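Local coordinates for major pilin backbone protein T-antigen, T13 (Streptococcus pyogenes, PDB 6BBT) that probably forms the backbone of the pilus on the surface of the bacterium as its repeating major pilin subunit, and serves as the T-antigen used in serotyping, at residues Asn177-Leu182 with Gly208-Phe213; Ile230-Thr235 with Asp271-Thr276. One frame throughout, in Å; residues are numbered along the deposited sequence.

Contact 1 (Asn177-Leu182 with Gly208-Phe213); sequences NFTLIL and GQEYKF
F178 pairs with F213 and L180 with Y211 through two backbone hydrogen bonds each, and these four bonds join the antiparallel strands; F178 N reaches F213 O at 2.8 Å, with F213 N returning to F178 O at 3.1 Å. Past the regular pairing, G208 N donates to L182 O at 2.7 Å, and a water links L182 N to Q209 O beside it.

Apolar packing gathers on the face carrying F178, L180, Y211 and F213. F178 CB sits over one face of the F213 ring, 3.6 Å from its centroid, while L180 CB reaches that ring's edge. The two phenylalanine rings lie almost parallel, at 6°, but offset, with centroids 5.3 Å apart and little of one ring above the other. F213 CD1 meets the edge of the Y211 ring, whose OH is held by Q198 of strand 193-198.

Polar contacts mark the other face. K212 lies alongside T179, and a bend at its last torsion (chi4 -56°) brings NZ to T179 OG1, 3.0 Å away; the T179 methyl CG2 rests against E210 CD at 3.7 Å.

Apolar inside and polar outside, this is an antiparallel edge pairing of a beta-sandwich, with 211-215 outermost in its four-stranded sheet.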
ATOM      1  N   ASN A 177      -5.494 -19.986  27.563  1.00 24.08           N
ATOM      2  CA  ASN A 177      -6.435 -19.040  26.978  1.00 23.81           C
ATOM      3  C   ASN A 177      -5.740 -17.748  26.602  1.00 23.16           C
ATOM      4  O   ASN A 177      -5.149 -17.084  27.459  1.00 22.93           O
ATOM      5  CB  ASN A 177      -7.550 -18.747  27.964  1.00 25.97           C
ATOM      6  CG  ASN A 177      -8.374 -19.973  28.254  1.00 28.52           C
ATOM      7  OD1 ASN A 177      -8.962 -20.548  27.351  1.00 30.95           O
ATOM      8  ND2 ASN A 177      -8.365 -20.419  29.494  1.00 31.05           N
ATOM      9  N   PHE A 178      -5.832 -17.400  25.323  1.00 21.15           N
ATOM     10  CA  PHE A 178      -5.150 -16.248  24.752  1.00 19.35           C
ATOM     11  C   PHE A 178      -6.145 -15.224  24.235  1.00 18.68           C
ATOM     12  O   PHE A 178      -7.269 -15.569  23.834  1.00 17.23           O
ATOM     13  CB  PHE A 178      -4.316 -16.692  23.562  1.00 18.82           C
ATOM     14  CG  PHE A 178      -3.133 -17.508  23.937  1.00 19.71           C
ATOM     15  CD1 PHE A 178      -3.241 -18.884  24.098  1.00 20.16           C
ATOM     16  CD2 PHE A 178      -1.907 -16.902  24.153  1.00 20.34           C
ATOM     17  CE1 PHE A 178      -2.137 -19.640  24.458  1.00 20.44           C
ATOM     18  CE2 PHE A 178      -0.800 -17.657  24.507  1.00 20.81           C
ATOM     19  CZ  PHE A 178      -0.919 -19.028  24.658  1.00 20.70           C
ATOM     20  N   THR A 179      -5.676 -13.980  24.169  1.00 18.23           N
ATOM     21  CA  THR A 179      -6.425 -12.871  23.595  1.00 17.85           C
ATOM     22  C   THR A 179      -5.486 -12.119  22.654  1.00 17.19           C
ATOM     23  O   THR A 179      -4.399 -11.742  23.053  1.00 17.25           O
ATOM     24  CB  THR A 179      -6.952 -11.926  24.696  1.00 18.25           C
ATOM     25  OG1 THR A 179      -7.801 -12.657  25.590  1.00 18.92           O
ATOM     26  CG2 THR A 179      -7.776 -10.806  24.106  1.00 19.34           C
ATOM     27  N   LEU A 180      -5.910 -11.937  21.409  1.00 16.52           N
ATOM     28  CA  LEU A 180      -5.203 -11.147  20.437  1.00 16.32           C
ATOM     29  C   LEU A 180      -6.091  -9.989  20.017  1.00 16.70           C
ATOM     30  O   LEU A 180      -7.294 -10.165  19.809  1.00 15.79           O
ATOM     31  CB  LEU A 180      -4.874 -12.010  19.232  1.00 16.43           C
ATOM     32  CG  LEU A 180      -4.187 -11.371  18.037  1.00 16.46           C
ATOM     33  CD1 LEU A 180      -2.732 -11.026  18.325  1.00 17.24           C
ATOM     34  CD2 LEU A 180      -4.308 -12.316  16.862  1.00 17.35           C
ATOM     35  N   ILE A 181      -5.485  -8.814  19.873  1.00 16.76           N
ATOM     36  CA  ILE A 181      -6.161  -7.678  19.284  1.00 17.81           C
ATOM     37  C   ILE A 181      -5.225  -7.079  18.234  1.00 16.87           C
ATOM     38  O   ILE A 181      -4.027  -6.924  18.467  1.00 16.69           O
ATOM     39  CB  ILE A 181      -6.635  -6.659  20.352  1.00 19.94           C
ATOM     40  CG1 ILE A 181      -7.278  -5.435  19.707  1.00 20.95           C
ATOM     41  CG2 ILE A 181      -5.496  -6.216  21.229  1.00 21.55           C
ATOM     42  CD1 ILE A 181      -8.176  -4.680  20.672  1.00 22.89           C
ATOM     43  N   LEU A 182      -5.766  -6.849  17.043  1.00 15.61           N
ATOM     44  CA  LEU A 182      -5.068  -6.124  16.004  1.00 14.98           C
ATOM     45  C   LEU A 182      -5.621  -4.710  16.085  1.00 15.38           C
ATOM     46  O   LEU A 182      -6.824  -4.518  15.930  1.00 14.63           O
ATOM     47  CB  LEU A 182      -5.361  -6.743  14.648  1.00 14.41           C
ATOM     48  CG  LEU A 182      -5.104  -8.233  14.460  1.00 14.42           C
ATOM     49  CD1 LEU A 182      -5.392  -8.581  13.023  1.00 15.03           C
ATOM     50  CD2 LEU A 182      -3.684  -8.626  14.813  1.00 14.15           C
ATOM     51  N   GLY A 208      -9.526  -4.365  15.573  1.00 11.43           N
ATOM     52  CA  GLY A 208      -9.996  -3.438  16.615  1.00 11.90           C
ATOM     53  C   GLY A 208     -10.849  -4.030  17.695  1.00 12.22           C
ATOM     54  O   GLY A 208     -11.559  -3.287  18.379  1.00 12.86           O
ATOM     55  N   GLN A 209     -10.833  -5.357  17.833  1.00 12.22           N
ATOM     56  CA  GLN A 209     -11.544  -6.032  18.928  1.00 13.02           C
ATOM     57  C   GLN A 209     -10.811  -7.287  19.339  1.00 13.56           C
ATOM     58  O   GLN A 209     -10.097  -7.881  18.548  1.00 13.53           O
ATOM     59  CB  GLN A 209     -13.008  -6.373  18.539  1.00 12.98           C
ATOM     60  CG  GLN A 209     -13.122  -7.437  17.454  1.00 12.65           C
ATOM     61  CD  GLN A 209     -14.511  -7.564  16.841  1.00 12.32           C
ATOM     62  OE1 GLN A 209     -15.075  -6.603  16.324  1.00 11.90           O
ATOM     63  NE2 GLN A 209     -15.066  -8.767  16.897  1.00 12.61           N
ATOM     64  N   GLU A 210     -11.022  -7.695  20.577  1.00 14.71           N
ATOM     65  CA  GLU A 210     -10.389  -8.864  21.133  1.00 16.28           C
ATOM     66  C   GLU A 210     -10.818 -10.124  20.396  1.00 16.13           C
ATOM     67  O   GLU A 210     -12.004 -10.299  20.110  1.00 16.12           O
ATOM     68  CB  GLU A 210     -10.735  -8.988  22.613  1.00 18.01           C
ATOM     69  CG  GLU A 210     -10.094  -7.898  23.446  1.00 20.17           C
ATOM     70  CD  GLU A 210     -10.179  -8.152  24.940  1.00 22.75           C
ATOM     71  OE1 GLU A 210     -10.886  -9.089  25.385  1.00 26.21           O
ATOM     72  OE2 GLU A 210      -9.516  -7.403  25.676  1.00 26.79           O
ATOM     73  N   TYR A 211      -9.835 -10.964  20.072  1.00 15.08           N
ATOM     74  CA  TYR A 211     -10.038 -12.264  19.461  1.00 15.68           C
ATOM     75  C   TYR A 211      -9.487 -13.308  20.431  1.00 16.61           C
ATOM     76  O   TYR A 211      -8.285 -13.334  20.698  1.00 15.94           O
ATOM     77  CB  TYR A 211      -9.328 -12.357  18.100  1.00 15.45           C
ATOM     78  CG  TYR A 211      -9.625 -13.653  17.385  1.00 15.53           C
ATOM     79  CD1 TYR A 211      -8.851 -14.770  17.591  1.00 15.30           C
ATOM     80  CD2 TYR A 211     -10.714 -13.758  16.515  1.00 16.34           C
ATOM     81  CE1 TYR A 211      -9.142 -15.979  16.967  1.00 16.40           C
ATOM     82  CE2 TYR A 211     -11.008 -14.960  15.879  1.00 17.04           C
ATOM     83  CZ  TYR A 211     -10.222 -16.067  16.119  1.00 16.60           C
ATOM     84  OH  TYR A 211     -10.504 -17.250  15.494  1.00 17.73           O
ATOM     85  N   LYS A 212     -10.363 -14.155  20.966  1.00 18.34           N
ATOM     86  CA  LYS A 212      -9.980 -15.139  21.986  1.00 19.64           C
ATOM     87  C   LYS A 212      -9.825 -16.505  21.350  1.00 20.34           C
ATOM     88  O   LYS A 212     -10.612 -16.884  20.479  1.00 20.57           O
ATOM     89  CB  LYS A 212     -10.997 -15.163  23.140  1.00 21.81           C
ATOM     90  CG  LYS A 212     -10.822 -13.993  24.122  1.00 23.93           C
ATOM     91  CD  LYS A 212     -11.939 -13.940  25.162  1.00 26.19           C
ATOM     92  CE  LYS A 212     -11.871 -12.692  26.060  1.00 28.50           C
ATOM     93  NZ  LYS A 212     -10.558 -12.555  26.768  1.00 30.15           N
ATOM     94  N   PHE A 213      -8.782 -17.225  21.747  1.00 19.67           N
ATOM     95  CA  PHE A 213      -8.535 -18.585  21.278  1.00 19.99           C
ATOM     96  C   PHE A 213      -7.736 -19.353  22.332  1.00 20.70           C
ATOM     97  O   PHE A 213      -7.237 -18.763  23.301  1.00 18.87           O
ATOM     98  CB  PHE A 213      -7.786 -18.570  19.936  1.00 19.98           C
ATOM     99  CG  PHE A 213      -6.403 -17.985  20.019  1.00 19.09           C
ATOM    100  CD1 PHE A 213      -6.205 -16.616  19.890  1.00 18.81           C
ATOM    101  CD2 PHE A 213      -5.293 -18.802  20.246  1.00 18.93           C
ATOM    102  CE1 PHE A 213      -4.936 -16.073  19.983  1.00 18.11           C
ATOM    103  CE2 PHE A 213      -4.021 -18.259  20.335  1.00 18.11           C
ATOM    104  CZ  PHE A 213      -3.843 -16.897  20.207  1.00 17.84           C
TER
HETATM  105  O   HOH W   1      -8.476  -7.703  16.571  1.00 13.08           O

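Contact 2 (Ile230-Thr235 with Asp271-Thr276); sequences ISYKLT and DEIVVT
The flat groups of Y232 and D271 meet at the edge of the tyrosine ring, where D271 OD2 lies in the ring plane. Ring and carboxylate are turned 63° from each other. The phenol hydroxyl donates to OD2 at 2.9 Å, approaching on the anti side and 32° out of the carboxylate plane. I273 CD1 is also at the ring's edge, 3.8 Å from Y232 CE1, and L182 of strand 176-183 touches the tyrosine as well. With CG placed between the backbone N and the carbonyl carbon (chi1 63°), the Y232 ring spans the interior to the facing strand.

Aliphatic packing continues beside this polar pair. L234 CD2 is the branch that does the touching, 4.2 Å from I273 CG2 and 4.1 Å from V275 CG2; the leucine and isoleucine side chains run alongside, pointing opposite ways, while the valine crosses at a slant. I161 and L248 border the same layer.

The strand segments run roughly parallel, with axes 10.5 Å apart at their closest, so side chains alone bridge the two sheets of the sandwich. All five touching residues are buried. Amid these apolar groups the tyrosine-aspartate bond gives the phenol a polar partner across the core, and the hydroxyl would probably help to stabilise negative charge on the buried carboxylate.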
ATOM      1  N   ILE A 230       0.524  -2.513  11.150  1.00 22.79           N
ATOM      2  CA  ILE A 230      -0.464  -2.456  12.229  1.00 22.85           C
ATOM      3  C   ILE A 230       0.184  -2.919  13.512  1.00 21.11           C
ATOM      4  O   ILE A 230       1.212  -3.574  13.483  1.00 22.92           O
ATOM      5  CB  ILE A 230      -1.758  -3.250  11.945  1.00 23.67           C
ATOM      6  CG1 ILE A 230      -1.512  -4.742  11.733  1.00 24.04           C
ATOM      7  CG2 ILE A 230      -2.474  -2.632  10.753  1.00 24.65           C
ATOM      8  CD1 ILE A 230      -2.805  -5.538  11.826  1.00 25.01           C
ATOM      9  N   SER A 231      -0.415  -2.575  14.632  1.00 20.01           N
ATOM     10  CA  SER A 231       0.085  -2.997  15.914  1.00 19.85           C
ATOM     11  C   SER A 231      -0.864  -4.039  16.492  1.00 18.82           C
ATOM     12  O   SER A 231      -2.070  -3.996  16.241  1.00 19.49           O
ATOM     13  CB  SER A 231       0.225  -1.815  16.845  1.00 21.07           C
ATOM     14  OG  SER A 231       1.250  -0.957  16.400  1.00 23.63           O
ATOM     15  N   TYR A 232      -0.309  -4.986  17.232  1.00 16.93           N
ATOM     16  CA  TYR A 232      -1.100  -5.999  17.919  1.00 16.79           C
ATOM     17  C   TYR A 232      -0.631  -6.185  19.352  1.00 17.42           C
ATOM     18  O   TYR A 232       0.497  -5.849  19.688  1.00 16.84           O
ATOM     19  CB  TYR A 232      -1.037  -7.345  17.189  1.00 16.51           C
ATOM     20  CG  TYR A 232       0.335  -7.977  17.113  1.00 16.73           C
ATOM     21  CD1 TYR A 232       0.816  -8.791  18.141  1.00 17.19           C
ATOM     22  CD2 TYR A 232       1.166  -7.761  16.008  1.00 17.00           C
ATOM     23  CE1 TYR A 232       2.075  -9.380  18.071  1.00 16.56           C
ATOM     24  CE2 TYR A 232       2.423  -8.342  15.932  1.00 17.04           C
ATOM     25  CZ  TYR A 232       2.873  -9.142  16.966  1.00 17.25           C
ATOM     26  OH  TYR A 232       4.119  -9.729  16.888  1.00 19.08           O
ATOM     27  N   LYS A 233      -1.501  -6.730  20.191  1.00 17.67           N
ATOM     28  CA  LYS A 233      -1.059  -7.209  21.474  1.00 19.08           C
ATOM     29  C   LYS A 233      -1.662  -8.574  21.784  1.00 17.62           C
ATOM     30  O   LYS A 233      -2.814  -8.865  21.427  1.00 15.40           O
ATOM     31  CB  LYS A 233      -1.303  -6.197  22.580  1.00 22.68           C
ATOM     32  CG  LYS A 233      -2.731  -5.917  22.897  1.00 25.53           C
ATOM     33  CD  LYS A 233      -2.861  -5.066  24.160  1.00 28.89           C
ATOM     34  CE  LYS A 233      -2.515  -3.611  23.906  1.00 30.50           C
ATOM     35  NZ  LYS A 233      -3.202  -2.714  24.887  1.00 32.70           N
ATOM     36  N   LEU A 234      -0.839  -9.408  22.405  1.00 17.09           N
ATOM     37  CA  LEU A 234      -1.207 -10.771  22.764  1.00 17.64           C
ATOM     38  C   LEU A 234      -1.104 -10.888  24.268  1.00 18.39           C
ATOM     39  O   LEU A 234      -0.121 -10.460  24.854  1.00 18.18           O
ATOM     40  CB  LEU A 234      -0.264 -11.772  22.105  1.00 17.85           C
ATOM     41  CG  LEU A 234      -0.530 -13.255  22.412  1.00 18.21           C
ATOM     42  CD1 LEU A 234      -1.861 -13.703  21.826  1.00 18.13           C
ATOM     43  CD2 LEU A 234       0.623 -14.113  21.905  1.00 18.17           C
ATOM     44  N   THR A 235      -2.127 -11.450  24.892  1.00 18.97           N
ATOM     45  CA  THR A 235      -2.068 -11.788  26.305  1.00 19.11           C
ATOM     46  C   THR A 235      -2.471 -13.240  26.492  1.00 19.17           C
ATOM     47  O   THR A 235      -3.060 -13.853  25.595  1.00 17.07           O
ATOM     48  CB  THR A 235      -3.014 -10.910  27.132  1.00 19.62           C
ATOM     49  OG1 THR A 235      -4.338 -11.070  26.645  1.00 19.35           O
ATOM     50  CG2 THR A 235      -2.648  -9.462  27.037  1.00 20.31           C
ATOM     51  N   ASP A 271       6.953 -12.902  11.704  1.00 26.97           N
ATOM     52  CA  ASP A 271       7.081 -12.985  13.177  1.00 26.61           C
ATOM     53  C   ASP A 271       6.668 -14.399  13.646  1.00 25.08           C
ATOM     54  O   ASP A 271       5.697 -14.978  13.130  1.00 24.07           O
ATOM     55  CB  ASP A 271       6.133 -12.013  13.909  1.00 26.96           C
ATOM     56  CG  ASP A 271       6.598 -10.542  13.936  1.00 29.02           C
ATOM     57  OD1 ASP A 271       7.737 -10.250  13.479  1.00 24.15           O
ATOM     58  OD2 ASP A 271       5.760  -9.686  14.456  1.00 26.62           O
ATOM     59  N   GLU A 272       7.384 -14.933  14.627  1.00 23.65           N
ATOM     60  CA  GLU A 272       6.881 -16.047  15.420  1.00 24.61           C
ATOM     61  C   GLU A 272       7.047 -15.759  16.900  1.00 22.90           C
ATOM     62  O   GLU A 272       8.150 -15.426  17.363  1.00 22.82           O
ATOM     63  CB  GLU A 272       7.536 -17.379  15.071  1.00 27.26           C
ATOM     64  CG  GLU A 272       6.808 -18.529  15.772  1.00 31.62           C
ATOM     65  CD  GLU A 272       7.413 -19.901  15.551  1.00 35.53           C
ATOM     66  OE1 GLU A 272       8.406 -20.007  14.794  1.00 38.73           O
ATOM     67  OE2 GLU A 272       6.867 -20.867  16.149  1.00 36.95           O
ATOM     68  N   ILE A 273       5.939 -15.873  17.625  1.00 21.17           N
ATOM     69  CA  ILE A 273       5.917 -15.747  19.062  1.00 21.37           C
ATOM     70  C   ILE A 273       5.768 -17.140  19.647  1.00 22.28           C
ATOM     71  O   ILE A 273       4.873 -17.887  19.251  1.00 23.16           O
ATOM     72  CB  ILE A 273       4.776 -14.828  19.553  1.00 20.93           C
ATOM     73  CG1 ILE A 273       5.041 -13.375  19.116  1.00 21.14           C
ATOM     74  CG2 ILE A 273       4.645 -14.890  21.072  1.00 20.35           C
ATOM     75  CD1 ILE A 273       3.936 -12.395  19.465  1.00 20.99           C
ATOM     76  N   VAL A 274       6.661 -17.488  20.572  1.00 22.79           N
ATOM     77  CA  VAL A 274       6.588 -18.748  21.304  1.00 22.85           C
ATOM     78  C   VAL A 274       6.307 -18.358  22.734  1.00 22.20           C
ATOM     79  O   VAL A 274       7.094 -17.634  23.348  1.00 23.20           O
ATOM     80  CB  VAL A 274       7.893 -19.571  21.206  1.00 23.36           C
ATOM     81  CG1 VAL A 274       7.762 -20.864  22.006  1.00 24.16           C
ATOM     82  CG2 VAL A 274       8.226 -19.887  19.755  1.00 23.27           C
ATOM     83  N   VAL A 275       5.153 -18.785  23.241  1.00 21.83           N
ATOM     84  CA  VAL A 275       4.751 -18.512  24.609  1.00 21.85           C
ATOM     85  C   VAL A 275       5.017 -19.769  25.419  1.00 23.09           C
ATOM     86  O   VAL A 275       4.458 -20.820  25.118  1.00 23.90           O
ATOM     87  CB  VAL A 275       3.255 -18.173  24.681  1.00 22.24           C
ATOM     88  CG1 VAL A 275       2.826 -17.888  26.117  1.00 21.83           C
ATOM     89  CG2 VAL A 275       2.938 -16.998  23.755  1.00 21.35           C
ATOM     90  N   THR A 276       5.862 -19.657  26.436  1.00 24.65           N
ATOM     91  CA  THR A 276       6.287 -20.803  27.246  1.00 25.66           C
ATOM     92  C   THR A 276       5.613 -20.738  28.595  1.00 26.66           C
ATOM     93  O   THR A 276       5.755 -19.744  29.310  1.00 28.03           O
ATOM     94  CB  THR A 276       7.803 -20.829  27.407  1.00 26.43           C
ATOM     95  OG1 THR A 276       8.377 -21.032  26.116  1.00 26.87           O
ATOM     96  CG2 THR A 276       8.266 -21.981  28.360  1.00 27.15           C
TER

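In the fold
From the N terminus, the chain first crosses the domain that holds strands 5-7 to 131-139, then enters the second through the long strand 148-166. Contact 1 closes first, when 208-213 returns beside 177-182 after the hairpin of strands 193-198 and 201-206. Contact 2 opens later, at 230-235, and closes at 271-276 near the C terminus, so the two loops follow in series without nesting or crossing. They meet at neighbouring strands 176-183 and 231-236, where T179 O and I181 O probably accept hydrogen bonds from T235 N and K233 N. Contact 1 thus adds the edge strand 211-215 to one sheet, and contact 2 ties it to the sheet containing 271-279.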